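Long-range contacts in phosphoribosylaminoimidazole-succinocarboxamide synthase (Saccharomyces cerevisiae, PDB 2CNV), which catalyses the ATP-dependent joining of carboxyaminoimidazole ribotide (CAIR) to L-aspartate to give SAICAR in de novo purine biosynthesis: residues K197-C202 and A214-E219; T58-F63 and L236-S241; Y42-E47 and G274-K279. All coordinates share one frame; numbering follows the deposited sequence.

Contact 1. Residues K197-C202 and A214-E219. With SSS (N-{[5-amino-1-(5-O-phosphono-beta-D-arabinofuranosyl)-1H-imidazol-4-yl]carbonyl}-L-aspartic acid), chain D.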
loop_
_atom_site.group_PDB
_atom_site.type_symbol
_atom_site.label_atom_id
_atom_site.label_comp_id
_atom_site.label_asym_id
_atom_site.label_seq_id
_atom_site.Cartn_x
_atom_site.Cartn_y
_atom_site.Cartn_z
ATOM N N LYS A 197 6.909 -13.366 7.244
ATOM C CA LYS A 197 5.844 -13.981 8.020
ATOM C C LYS A 197 4.497 -13.297 7.793
ATOM O O LYS A 197 3.513 -13.962 7.470
ATOM C CB LYS A 197 6.201 -14.001 9.508
ATOM C CG LYS A 197 5.268 -14.875 10.330
ATOM C CD LYS A 197 5.899 -15.273 11.668
ATOM C CE LYS A 197 5.612 -14.239 12.724
ATOM N NZ LYS A 197 4.166 -14.204 13.099
ATOM N N LEU A 198 4.460 -11.975 7.943
ATOM C CA LEU A 198 3.238 -11.201 7.722
ATOM C C LEU A 198 2.698 -11.362 6.308
ATOM O O LEU A 198 1.504 -11.589 6.118
ATOM C CB LEU A 198 3.476 -9.715 8.017
ATOM C CG LEU A 198 3.891 -9.317 9.434
ATOM C CD1 LEU A 198 4.067 -7.800 9.510
ATOM C CD2 LEU A 198 2.905 -9.823 10.503
ATOM N N TYR A 199 3.586 -11.250 5.320
ATOM C CA TYR A 199 3.215 -11.465 3.918
ATOM C C TYR A 199 2.625 -12.863 3.666
ATOM O O TYR A 199 1.569 -12.993 3.035
ATOM C CB TYR A 199 4.404 -11.232 2.975
ATOM C CG TYR A 199 4.105 -11.718 1.561
ATOM C CD1 TYR A 199 3.421 -10.908 0.660
ATOM C CD2 TYR A 199 4.461 -13.011 1.153
ATOM C CE1 TYR A 199 3.124 -11.357 -0.633
ATOM C CE2 TYR A 199 4.162 -13.475 -0.132
ATOM C CZ TYR A 199 3.493 -12.638 -1.014
ATOM O OH TYR A 199 3.197 -13.085 -2.282
ATOM N N SER A 200 3.306 -13.906 4.143
ATOM C CA SER A 200 2.859 -15.273 3.871
ATOM C C SER A 200 1.471 -15.541 4.431
ATOM O O SER A 200 0.658 -16.203 3.786
ATOM C CB SER A 200 3.856 -16.299 4.396
ATOM O OG SER A 200 5.011 -16.325 3.575
ATOM N N LYS A 201 1.206 -15.013 5.624
ATOM C CA LYS A 201 -0.081 -15.197 6.290
ATOM C C LYS A 201 -1.194 -14.520 5.490
ATOM O O LYS A 201 -2.243 -15.113 5.247
ATOM C CB LYS A 201 -0.033 -14.651 7.726
ATOM C CG LYS A 201 -1.371 -14.701 8.448
ATOM C CD LYS A 201 -1.232 -14.375 9.926
ATOM C CE LYS A 201 -2.597 -14.348 10.598
ATOM N NZ LYS A 201 -2.490 -14.159 12.063
ATOM N N CYS A 202 -0.950 -13.287 5.061
ATOM C CA CYS A 202 -1.962 -12.518 4.332
ATOM C C CYS A 202 -2.167 -13.032 2.908
ATOM O O CYS A 202 -3.306 -13.105 2.418
ATOM C CB CYS A 202 -1.608 -11.031 4.350
ATOM S SG CYS A 202 -1.601 -10.361 6.025
ATOM N N ALA A 214 0.927 -10.749 -5.270
ATOM C CA ALA A 214 2.215 -11.177 -5.844
ATOM C C ALA A 214 3.412 -10.676 -5.033
ATOM O O ALA A 214 4.437 -11.361 -4.915
ATOM C CB ALA A 214 2.320 -10.691 -7.280
ATOM N N ASP A 215 3.269 -9.466 -4.498
ATOM C CA ASP A 215 4.292 -8.829 -3.689
ATOM C C ASP A 215 3.657 -7.647 -2.961
ATOM O O ASP A 215 2.505 -7.285 -3.244
ATOM C CB ASP A 215 5.495 -8.393 -4.553
ATOM C CG ASP A 215 5.090 -7.520 -5.733
ATOM O OD1 ASP A 215 4.231 -6.636 -5.555
ATOM O OD2 ASP A 215 5.640 -7.705 -6.837
ATOM N N THR A 216 4.387 -7.065 -2.017
ATOM C CA THR A 216 3.871 -5.953 -1.233
ATOM C C THR A 216 5.018 -5.142 -0.665
ATOM O O THR A 216 6.116 -5.661 -0.444
ATOM C CB THR A 216 2.948 -6.439 -0.065
ATOM O OG1 THR A 216 2.186 -5.338 0.453
ATOM C CG2 THR A 216 3.752 -7.068 1.059
ATOM N N LYS A 217 4.751 -3.867 -0.417
ATOM C CA LYS A 217 5.712 -2.979 0.212
ATOM C C LYS A 217 5.200 -2.601 1.597
ATOM O O LYS A 217 4.174 -1.954 1.722
ATOM C CB LYS A 217 5.912 -1.739 -0.664
ATOM C CG LYS A 217 6.937 -0.734 -0.158
ATOM C CD LYS A 217 7.350 0.236 -1.268
ATOM C CE LYS A 217 6.273 1.276 -1.550
ATOM N NZ LYS A 217 6.520 2.025 -2.822
ATOM N N PHE A 218 5.897 -3.042 2.636
ATOM C CA PHE A 218 5.583 -2.618 3.998
ATOM C C PHE A 218 6.487 -1.456 4.378
ATOM O O PHE A 218 7.588 -1.302 3.835
ATOM C CB PHE A 218 5.838 -3.744 5.013
ATOM C CG PHE A 218 4.931 -4.941 4.880
ATOM C CD1 PHE A 218 3.563 -4.836 5.093
ATOM C CD2 PHE A 218 5.465 -6.198 4.612
ATOM C CE1 PHE A 218 2.735 -5.953 4.992
ATOM C CE2 PHE A 218 4.650 -7.316 4.525
ATOM C CZ PHE A 218 3.282 -7.193 4.705
ATOM N N GLU A 219 6.018 -0.638 5.314
ATOM C CA GLU A 219 6.906 0.246 6.046
ATOM C C GLU A 219 6.819 -0.125 7.513
ATOM O O GLU A 219 5.731 -0.362 8.039
ATOM C CB GLU A 219 6.546 1.717 5.841
ATOM C CG GLU A 219 7.571 2.667 6.465
ATOM C CD GLU A 219 7.286 4.141 6.200
ATOM O OE1 GLU A 219 6.497 4.447 5.288
ATOM O OE2 GLU A 219 7.866 4.995 6.906
HETATM P PA SSS D . 8.738 -3.345 -8.524
HETATM O O1A SSS D . 8.017 -2.564 -9.586
HETATM O O2A SSS D . 10.101 -2.791 -8.190
HETATM O O3A SSS D . 8.687 -4.833 -8.705
HETATM O "O5'" SSS D . 7.881 -3.094 -7.193
HETATM C "C5'" SSS D . 8.395 -3.363 -5.890
HETATM C "C4'" SSS D . 7.291 -3.131 -4.868
HETATM O "O4'" SSS D . 6.705 -1.857 -5.124
HETATM C "C1'" SSS D . 5.302 -1.918 -4.864
HETATM N N9 SSS D . 4.533 -0.945 -5.685
HETATM C C4 SSS D . 4.739 -0.482 -6.920
HETATM O O6 SSS D . 4.696 1.361 -9.247
HETATM N N3 SSS D . 5.755 -0.888 -7.745
HETATM C C6 SSS D . 3.690 1.156 -8.581
HETATM N N6 SSS D . 2.472 1.556 -8.955
HETATM C C61 SSS D . 2.206 2.266 -10.202
HETATM C C62 SSS D . 2.388 3.754 -10.063
HETATM C C63 SSS D . 0.750 1.933 -10.525
HETATM C C64 SSS D . 0.681 0.965 -11.686
HETATM O O65 SSS D . 1.999 4.483 -10.991
HETATM O O66 SSS D . 2.924 4.227 -9.037
HETATM O O67 SSS D . 0.374 -0.223 -11.444
HETATM O O68 SSS D . 0.927 1.378 -12.846
HETATM C C5 SSS D . 3.781 0.448 -7.273
HETATM N N7 SSS D . 2.978 0.556 -6.193
HETATM C C8 SSS D . 3.450 -0.287 -5.238
HETATM C "C2'" SSS D . 4.875 -3.378 -4.977
HETATM O "O2'" SSS D . 4.132 -3.728 -6.140
HETATM C "C3'" SSS D . 6.167 -4.154 -4.974
HETATM O "O3'" SSS D . 6.071 -4.981 -3.822
#
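Tyr-199 and Phe-218 exemplify a helix and a strand meeting through aromatic side chains. The apolar part rests first on Phe-218, whose ring meets the helix with CZ and CE2. Phe-218 CZ lies 4.2 Å from Leu-198 CB, while CE2 is also 4.2 Å from Tyr-199 CB. The backbone N of Tyr-199 comes in at the edge of this ring, near its plane. Within the strand, the methyl CG2 of Thr-216 sits over one face of Phe-218, offset toward the rim. Thr-216 CG2 is 3.9 Å from Tyr-199 CD1, and the two side chains run past one another in opposite directions. With CG turned anti to the backbone N (chi1 169°), the Tyr-199 ring extends along the strand toward its start, where CE1 passes 4.1 Å from Asp-215 CA.

The polar ends of both side chains are satisfied outside the two segments: the Tyr-199 hydroxyl is hydrogen-bonded to Ile-213 O, just before the strand segment, and Thr-216 OG1 to Ser-241 OG.

The charged work is done by Asp-215, whose side chain leaves the strand away from the helix; its carboxylate meets the sugar of SSS. OD1 accepts hydrogen bonds from two hydroxyls, O2' at 3.0 Å and, more weakly, O3' at 3.0 Å, while OD2 forms a salt bridge with Arg-242. With an alanine here, both hydroxyls would probably lose their shared acceptor and Arg-242 its carboxylate mate.

Helix 185-208 packs against the strand that follows it, 211-223, at 135° between the N-to-C directions of the short segments. Strand 211-223 lies between 113-122 and 228-245 in the mixed sheet; Val-121 and Pro-157 also touch Tyr-199, and Leu-236 lies against Thr-216 and Cys-202.

Contact 2. Residues T58-F63 and L236-S241. With SSS (N-{[5-amino-1-(5-O-phosphono-beta-D-arabinofuranosyl)-1H-imidazol-4-yl]carbonyl}-L-aspartic acid), chain D.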
loop_
_atom_site.group_PDB
_atom_site.type_symbol
_atom_site.label_atom_id
_atom_site.label_comp_id
_atom_site.label_asym_id
_atom_site.label_seq_id
_atom_site.Cartn_x
_atom_site.Cartn_y
_atom_site.Cartn_z
ATOM N N THR A 58 -8.564 2.816 2.863
ATOM C CA THR A 58 -8.404 3.056 4.299
ATOM C C THR A 58 -8.995 1.879 5.065
ATOM O O THR A 58 -8.325 1.296 5.913
ATOM C CB THR A 58 -9.029 4.385 4.745
ATOM O OG1 THR A 58 -8.311 5.464 4.127
ATOM C CG2 THR A 58 -8.955 4.544 6.276
ATOM N N LYS A 59 -10.238 1.528 4.746
ATOM C CA LYS A 59 -10.912 0.413 5.395
ATOM C C LYS A 59 -10.206 -0.928 5.170
ATOM O O LYS A 59 -10.166 -1.768 6.078
ATOM C CB LYS A 59 -12.377 0.335 4.961
ATOM C CG LYS A 59 -13.209 1.519 5.419
ATOM C CD LYS A 59 -14.667 1.358 5.029
ATOM C CE LYS A 59 -15.548 2.307 5.822
ATOM N NZ LYS A 59 -15.534 1.959 7.278
ATOM N N LEU A 60 -9.656 -1.129 3.975
ATOM C CA LEU A 60 -8.889 -2.356 3.687
ATOM C C LEU A 60 -7.628 -2.437 4.549
ATOM O O LEU A 60 -7.299 -3.499 5.098
ATOM C CB LEU A 60 -8.516 -2.457 2.202
ATOM C CG LEU A 60 -7.798 -3.748 1.769
ATOM C CD1 LEU A 60 -8.567 -5.038 2.167
ATOM C CD2 LEU A 60 -7.497 -3.740 0.278
ATOM N N SER A 61 -6.916 -1.319 4.643
ATOM C CA SER A 61 -5.733 -1.245 5.505
ATOM C C SER A 61 -6.104 -1.532 6.961
ATOM O O SER A 61 -5.434 -2.329 7.617
ATOM C CB SER A 61 -5.013 0.098 5.350
ATOM O OG SER A 61 -3.798 0.112 6.087
ATOM N N GLU A 62 -7.190 -0.916 7.444
ATOM C CA GLU A 62 -7.691 -1.165 8.803
ATOM C C GLU A 62 -8.004 -2.644 9.031
ATOM O O GLU A 62 -7.711 -3.192 10.096
ATOM C CB GLU A 62 -8.961 -0.357 9.076
ATOM C CG GLU A 62 -8.764 1.135 9.190
ATOM C CD GLU A 62 -10.041 1.828 9.582
ATOM O OE1 GLU A 62 -10.807 2.213 8.678
ATOM O OE2 GLU A 62 -10.291 1.955 10.795
ATOM N N PHE A 63 -8.625 -3.271 8.030
ATOM C CA PHE A 63 -8.890 -4.712 8.060
ATOM C C PHE A 63 -7.617 -5.530 8.278
ATOM O O PHE A 63 -7.605 -6.457 9.102
ATOM C CB PHE A 63 -9.603 -5.193 6.786
ATOM C CG PHE A 63 -9.635 -6.701 6.653
ATOM C CD1 PHE A 63 -10.681 -7.438 7.199
ATOM C CD2 PHE A 63 -8.595 -7.383 6.014
ATOM C CE1 PHE A 63 -10.695 -8.837 7.102
ATOM C CE2 PHE A 63 -8.598 -8.787 5.917
ATOM C CZ PHE A 63 -9.645 -9.510 6.458
ATOM N N LEU A 236 -1.032 -3.776 2.622
ATOM C CA LEU A 236 -1.568 -4.762 1.675
ATOM C C LEU A 236 -2.807 -4.274 0.914
ATOM O O LEU A 236 -3.830 -4.951 0.867
ATOM C CB LEU A 236 -1.828 -6.103 2.389
ATOM C CG LEU A 236 -0.563 -6.868 2.817
ATOM C CD1 LEU A 236 -0.773 -7.612 4.121
ATOM C CD2 LEU A 236 -0.111 -7.811 1.722
ATOM N N THR A 237 -2.705 -3.083 0.329
ATOM C CA THR A 237 -3.749 -2.558 -0.567
ATOM C C THR A 237 -3.263 -2.689 -2.017
ATOM O O THR A 237 -2.081 -2.953 -2.243
ATOM C CB THR A 237 -4.027 -1.070 -0.281
ATOM O OG1 THR A 237 -2.906 -0.297 -0.715
ATOM C CG2 THR A 237 -4.269 -0.832 1.201
ATOM N N PRO A 238 -4.161 -2.496 -3.012
ATOM C CA PRO A 238 -3.696 -2.556 -4.398
ATOM C C PRO A 238 -2.736 -1.425 -4.772
ATOM O O PRO A 238 -2.108 -1.491 -5.828
ATOM C CB PRO A 238 -4.987 -2.435 -5.222
ATOM C CG PRO A 238 -6.095 -2.659 -4.286
ATOM C CD PRO A 238 -5.613 -2.246 -2.938
ATOM N N ASP A 239 -2.615 -0.405 -3.922
ATOM C CA ASP A 239 -1.609 0.638 -4.142
ATOM C C ASP A 239 -0.228 0.235 -3.626
ATOM O O ASP A 239 0.775 0.607 -4.220
ATOM C CB ASP A 239 -2.022 1.988 -3.524
ATOM C CG ASP A 239 -3.031 2.754 -4.375
ATOM O OD1 ASP A 239 -3.322 2.341 -5.514
ATOM O OD2 ASP A 239 -3.523 3.796 -3.897
ATOM N N SER A 240 -0.177 -0.495 -2.513
ATOM C CA SER A 240 1.098 -0.915 -1.911
ATOM C C SER A 240 1.593 -2.291 -2.385
ATOM O O SER A 240 2.706 -2.715 -2.037
ATOM C CB SER A 240 0.987 -0.902 -0.379
ATOM O OG SER A 240 0.136 -1.944 0.063
ATOM N N SER A 241 0.773 -2.975 -3.182
ATOM C CA SER A 241 1.004 -4.380 -3.543
ATOM C C SER A 241 0.552 -4.617 -4.973
ATOM O O SER A 241 -0.135 -3.771 -5.549
ATOM C CB SER A 241 0.186 -5.299 -2.631
ATOM O OG SER A 241 0.061 -4.765 -1.320
HETATM P PA SSS D . 8.738 -3.345 -8.524
HETATM O O1A SSS D . 8.017 -2.564 -9.586
HETATM O O2A SSS D . 10.101 -2.791 -8.190
HETATM O O3A SSS D . 8.687 -4.833 -8.705
HETATM O "O5'" SSS D . 7.881 -3.094 -7.193
HETATM C "C5'" SSS D . 8.395 -3.363 -5.890
HETATM C "C4'" SSS D . 7.291 -3.131 -4.868
HETATM O "O4'" SSS D . 6.705 -1.857 -5.124
HETATM C "C1'" SSS D . 5.302 -1.918 -4.864
HETATM N N9 SSS D . 4.533 -0.945 -5.685
HETATM C C4 SSS D . 4.739 -0.482 -6.920
HETATM O O6 SSS D . 4.696 1.361 -9.247
HETATM N N3 SSS D . 5.755 -0.888 -7.745
HETATM C C6 SSS D . 3.690 1.156 -8.581
HETATM N N6 SSS D . 2.472 1.556 -8.955
HETATM C C61 SSS D . 2.206 2.266 -10.202
HETATM C C62 SSS D . 2.388 3.754 -10.063
HETATM C C63 SSS D . 0.750 1.933 -10.525
HETATM C C64 SSS D . 0.681 0.965 -11.686
HETATM O O65 SSS D . 1.999 4.483 -10.991
HETATM O O66 SSS D . 2.924 4.227 -9.037
HETATM O O67 SSS D . 0.374 -0.223 -11.444
HETATM O O68 SSS D . 0.927 1.378 -12.846
HETATM C C5 SSS D . 3.781 0.448 -7.273
HETATM N N7 SSS D . 2.978 0.556 -6.193
HETATM C C8 SSS D . 3.450 -0.287 -5.238
HETATM C "C2'" SSS D . 4.875 -3.378 -4.977
HETATM O "O2'" SSS D . 4.132 -3.728 -6.140
HETATM C "C3'" SSS D . 6.167 -4.154 -4.974
HETATM O "O3'" SSS D . 6.071 -4.981 -3.822
#
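Leu-60 sends its CD2 methyl over the backbone at Leu-236 and Thr-237, to lie 4.0 Å from CD of Pro-238. Leu-60 CD2 is also 3.9 Å from the carbonyl O of Leu-236. A chi1 of -176°, which sets CG opposite the backbone N, carries the branched end outward from helix 53-67 to this turn. One helical residue on, Ser-61 CB adds a looser touch, 4.3 Å from Thr-237 CG2, while its hydroxyl is hydrogen-bonded to Val-235 N.

The turn facing the helix is held together by its own polar groups. Thr-237 OG1 accepts the backbone N-H of Asp-239 at 3.2 Å and that of Ser-240 at 3.3 Å; conversely, Thr-237 N donates to Ser-240 OG at 3.1 Å. Ser-241 OG donates to Thr-237 O, tilted 27° from the carbonyl plane. Salt bridges to Lys-53 and Lys-260 occupy the carboxylate of Asp-239.

The side of the turn remote from the helix faces the bound SSS, with Asp-239 O 3.0 Å from its imidazole N7. Thr-237 OG1, accepting from the N-H groups two and three residues on, makes an ST turn and ST motif in the short loop that breaks strand 228-245, beside that imidazole.

Contact 3. Residues Y42-E47 and G274-K279. With SSS (N-{[5-amino-1-(5-O-phosphono-beta-D-arabinofuranosyl)-1H-imidazol-4-yl]carbonyl}-L-aspartic acid), chain D; SO4 (sulfate ion), chain E.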
loop_
_atom_site.group_PDB
_atom_site.type_symbol
_atom_site.label_atom_id
_atom_site.label_comp_id
_atom_site.label_asym_id
_atom_site.label_seq_id
_atom_site.Cartn_x
_atom_site.Cartn_y
_atom_site.Cartn_z
ATOM N N TYR A 42 1.716 4.081 -14.293
ATOM C CA TYR A 42 3.000 4.381 -14.945
ATOM C C TYR A 42 3.732 5.545 -14.265
ATOM O O TYR A 42 4.255 6.447 -14.928
ATOM C CB TYR A 42 2.790 4.657 -16.442
ATOM C CG TYR A 42 2.103 3.528 -17.176
ATOM C CD1 TYR A 42 2.787 2.348 -17.472
ATOM C CD2 TYR A 42 0.773 3.634 -17.573
ATOM C CE1 TYR A 42 2.164 1.304 -18.143
ATOM C CE2 TYR A 42 0.138 2.595 -18.249
ATOM C CZ TYR A 42 0.843 1.435 -18.532
ATOM O OH TYR A 42 0.231 0.399 -19.200
ATOM N N ASP A 43 3.740 5.516 -12.934
ATOM C CA ASP A 43 4.394 6.525 -12.081
ATOM C C ASP A 43 3.935 7.991 -12.161
ATOM O O ASP A 43 4.647 8.885 -11.683
ATOM C CB ASP A 43 5.923 6.437 -12.157
ATOM C CG ASP A 43 6.536 5.974 -10.856
ATOM O OD1 ASP A 43 6.394 4.773 -10.517
ATOM O OD2 ASP A 43 7.157 6.820 -10.170
ATOM N N VAL A 44 2.757 8.238 -12.731
ATOM C CA VAL A 44 2.162 9.575 -12.656
ATOM C C VAL A 44 0.719 9.502 -12.154
ATOM O O VAL A 44 -0.021 8.580 -12.510
ATOM C CB VAL A 44 2.196 10.335 -14.017
ATOM C CG1 VAL A 44 3.627 10.698 -14.405
ATOM C CG2 VAL A 44 1.530 9.525 -15.116
ATOM N N ILE A 45 0.325 10.476 -11.340
ATOM C CA ILE A 45 -1.068 10.564 -10.915
ATOM C C ILE A 45 -1.956 11.089 -12.042
ATOM O O ILE A 45 -1.527 11.912 -12.873
ATOM C CB ILE A 45 -1.283 11.391 -9.593
ATOM C CG1 ILE A 45 -1.309 12.903 -9.847
ATOM C CG2 ILE A 45 -0.312 10.942 -8.487
ATOM C CD1 ILE A 45 -0.019 13.521 -10.277
ATOM N N MET A 46 -3.186 10.585 -12.075
ATOM C CA MET A 46 -4.190 11.063 -13.007
ATOM C C MET A 46 -4.691 12.428 -12.533
ATOM O O MET A 46 -4.559 12.766 -11.350
ATOM C CB MET A 46 -5.358 10.069 -13.104
ATOM C CG MET A 46 -4.992 8.663 -13.593
ATOM S SD MET A 46 -4.258 8.642 -15.254
ATOM C CE MET A 46 -2.543 8.469 -14.822
ATOM N N GLU A 47 -5.263 13.196 -13.457
ATOM C CA GLU A 47 -5.805 14.523 -13.148
ATOM C C GLU A 47 -7.044 14.455 -12.254
ATOM O O GLU A 47 -7.173 15.220 -11.302
ATOM C CB GLU A 47 -6.142 15.287 -14.436
ATOM C CG GLU A 47 -6.499 16.773 -14.212
ATOM C CD GLU A 47 -5.372 17.579 -13.584
ATOM O OE1 GLU A 47 -4.190 17.316 -13.894
ATOM O OE2 GLU A 47 -5.671 18.481 -12.771
ATOM N N GLY A 274 2.537 7.596 -18.687
ATOM C CA GLY A 274 3.591 8.432 -18.110
ATOM C C GLY A 274 3.354 9.927 -18.256
ATOM O O GLY A 274 4.170 10.734 -17.803
ATOM N N VAL A 275 2.230 10.291 -18.873
ATOM C CA VAL A 275 1.871 11.697 -19.102
ATOM C C VAL A 275 1.099 12.302 -17.925
ATOM O O VAL A 275 0.106 11.734 -17.458
ATOM C CB VAL A 275 1.036 11.855 -20.402
ATOM C CG1 VAL A 275 0.616 13.313 -20.626
ATOM C CG2 VAL A 275 1.804 11.323 -21.607
ATOM N N ASN A 276 1.562 13.463 -17.469
ATOM C CA ASN A 276 0.910 14.222 -16.403
ATOM C C ASN A 276 -0.361 14.939 -16.871
ATOM O O ASN A 276 -0.524 15.228 -18.063
ATOM C CB ASN A 276 1.899 15.219 -15.796
ATOM C CG ASN A 276 3.005 14.538 -15.011
ATOM O OD1 ASN A 276 4.135 14.396 -15.490
ATOM N ND2 ASN A 276 2.680 14.099 -13.804
ATOM N N GLY A 277 -1.274 15.190 -15.934
ATOM C CA GLY A 277 -2.495 15.953 -16.217
ATOM C C GLY A 277 -3.561 15.252 -17.044
ATOM O O GLY A 277 -4.392 15.904 -17.678
ATOM N N VAL A 278 -3.555 13.923 -17.044
ATOM C CA VAL A 278 -4.505 13.165 -17.854
ATOM C C VAL A 278 -5.810 12.926 -17.100
ATOM O O VAL A 278 -5.811 12.344 -16.002
ATOM C CB VAL A 278 -3.929 11.807 -18.323
ATOM C CG1 VAL A 278 -4.996 11.000 -19.065
ATOM C CG2 VAL A 278 -2.708 12.014 -19.213
ATOM N N LYS A 279 -6.915 13.367 -17.699
ATOM C CA LYS A 279 -8.241 13.121 -17.134
ATOM C C LYS A 279 -8.816 11.820 -17.690
ATOM O O LYS A 279 -8.950 11.656 -18.901
ATOM C CB LYS A 279 -9.195 14.298 -17.412
ATOM C CG LYS A 279 -10.419 14.321 -16.494
ATOM C CD LYS A 279 -11.553 15.219 -17.016
ATOM C CE LYS A 279 -12.806 15.034 -16.155
ATOM N NZ LYS A 279 -13.998 15.746 -16.708
HETATM P PA SSS D . 8.738 -3.345 -8.524
HETATM O O1A SSS D . 8.017 -2.564 -9.586
HETATM O O2A SSS D . 10.101 -2.791 -8.190
HETATM O O3A SSS D . 8.687 -4.833 -8.705
HETATM O "O5'" SSS D . 7.881 -3.094 -7.193
HETATM C "C5'" SSS D . 8.395 -3.363 -5.890
HETATM C "C4'" SSS D . 7.291 -3.131 -4.868
HETATM O "O4'" SSS D . 6.705 -1.857 -5.124
HETATM C "C1'" SSS D . 5.302 -1.918 -4.864
HETATM N N9 SSS D . 4.533 -0.945 -5.685
HETATM C C4 SSS D . 4.739 -0.482 -6.920
HETATM O O6 SSS D . 4.696 1.361 -9.247
HETATM N N3 SSS D . 5.755 -0.888 -7.745
HETATM C C6 SSS D . 3.690 1.156 -8.581
HETATM N N6 SSS D . 2.472 1.556 -8.955
HETATM C C61 SSS D . 2.206 2.266 -10.202
HETATM C C62 SSS D . 2.388 3.754 -10.063
HETATM C C63 SSS D . 0.750 1.933 -10.525
HETATM C C64 SSS D . 0.681 0.965 -11.686
HETATM O O65 SSS D . 1.999 4.483 -10.991
HETATM O O66 SSS D . 2.924 4.227 -9.037
HETATM O O67 SSS D . 0.374 -0.223 -11.444
HETATM O O68 SSS D . 0.927 1.378 -12.846
HETATM C C5 SSS D . 3.781 0.448 -7.273
HETATM N N7 SSS D . 2.978 0.556 -6.193
HETATM C C8 SSS D . 3.450 -0.287 -5.238
HETATM C "C2'" SSS D . 4.875 -3.378 -4.977
HETATM O "O2'" SSS D . 4.132 -3.728 -6.140
HETATM C "C3'" SSS D . 6.167 -4.154 -4.974
HETATM O "O3'" SSS D . 6.071 -4.981 -3.822
HETATM S S SO4 E . 0.742 -3.338 -19.117
HETATM O O1 SO4 E . -0.346 -3.338 -20.086
HETATM O O2 SO4 E . 0.190 -3.616 -17.798
HETATM O O3 SO4 E . 1.696 -4.390 -19.458
HETATM O O4 SO4 E . 1.434 -2.051 -19.117
HETATM O O HOH W 1 -1.846 12.085 -15.556
HETATM O O HOH W 2 -0.582 14.420 -13.207
#
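Ile-45 O is gripped by two waters, each donating to it at 2.7 Å and tying segment 42-47 to 274-279. Water 1 also donates to Val-275 O and accepts from Val-278 N; water 2 accepts from Gly-277 N and, weakly, from Asn-276 ND2. Further along, Glu-47 N donates directly to Val-278 O at 2.7 Å, a nearly straight bond (167°) whose donor stands above the carbonyl plane.

The methyls of Val-44 lie against backbone carbonyls and an amide: CG1 is 3.4 Å from Gly-274 O and CG2 3.5 Å from Val-275 O, while the side chain crosses that of Asn-276 obliquely, with CG1 nearest ND2. Two residues on, the bent chain of Met-46 makes the apolar pair, SD alongside Val-278, which itself packs on Trp-266 and Leu-267 of helix 261-269.

Strands 40-41 and 44-45 form a small antiparallel hairpin, and Tyr-42 and Asp-43 at its bend both have positive phi. Their backbone N-H groups face the succinyl arm of SSS: Tyr-42 N donates to O68 of one carboxylate, and Asp-43 N to O65 of the other at 2.8 Å.

Tyr-42 CB rests 3.7 Å from Gly-274 N, but its ring leads away from this loop. The hydroxyl donates to sulfate O4 at 2.7 Å, in the ring plane at the edge; Arg-264 and Gln-261 also hold the ion, probably from the crystallisation liquor.

Two buried contacts and one surface contact are compared here. Contacts 1 and 2 share the central mixed sheet, in which strands 211-223 and 228-245 are neighbours, and they touch where Lys-217 N lies 2.9 Å from Ser-240 O, a probable hydrogen bond. Contact 1 sets a helix on the sheet, largely through aromatic rings; contact 2 sets a helix on the turn that breaks strand 228-245, through aliphatic groups. Contact 3 lies at the surface, its centre about 22 Å from that of contact 2 and 27 Å from that of contact 1, and joins a hairpin to a loop largely through backbone and water. The bound SSS links them: sugar at contact 1, imidazole at contact 2, succinyl carboxylates at contact 3.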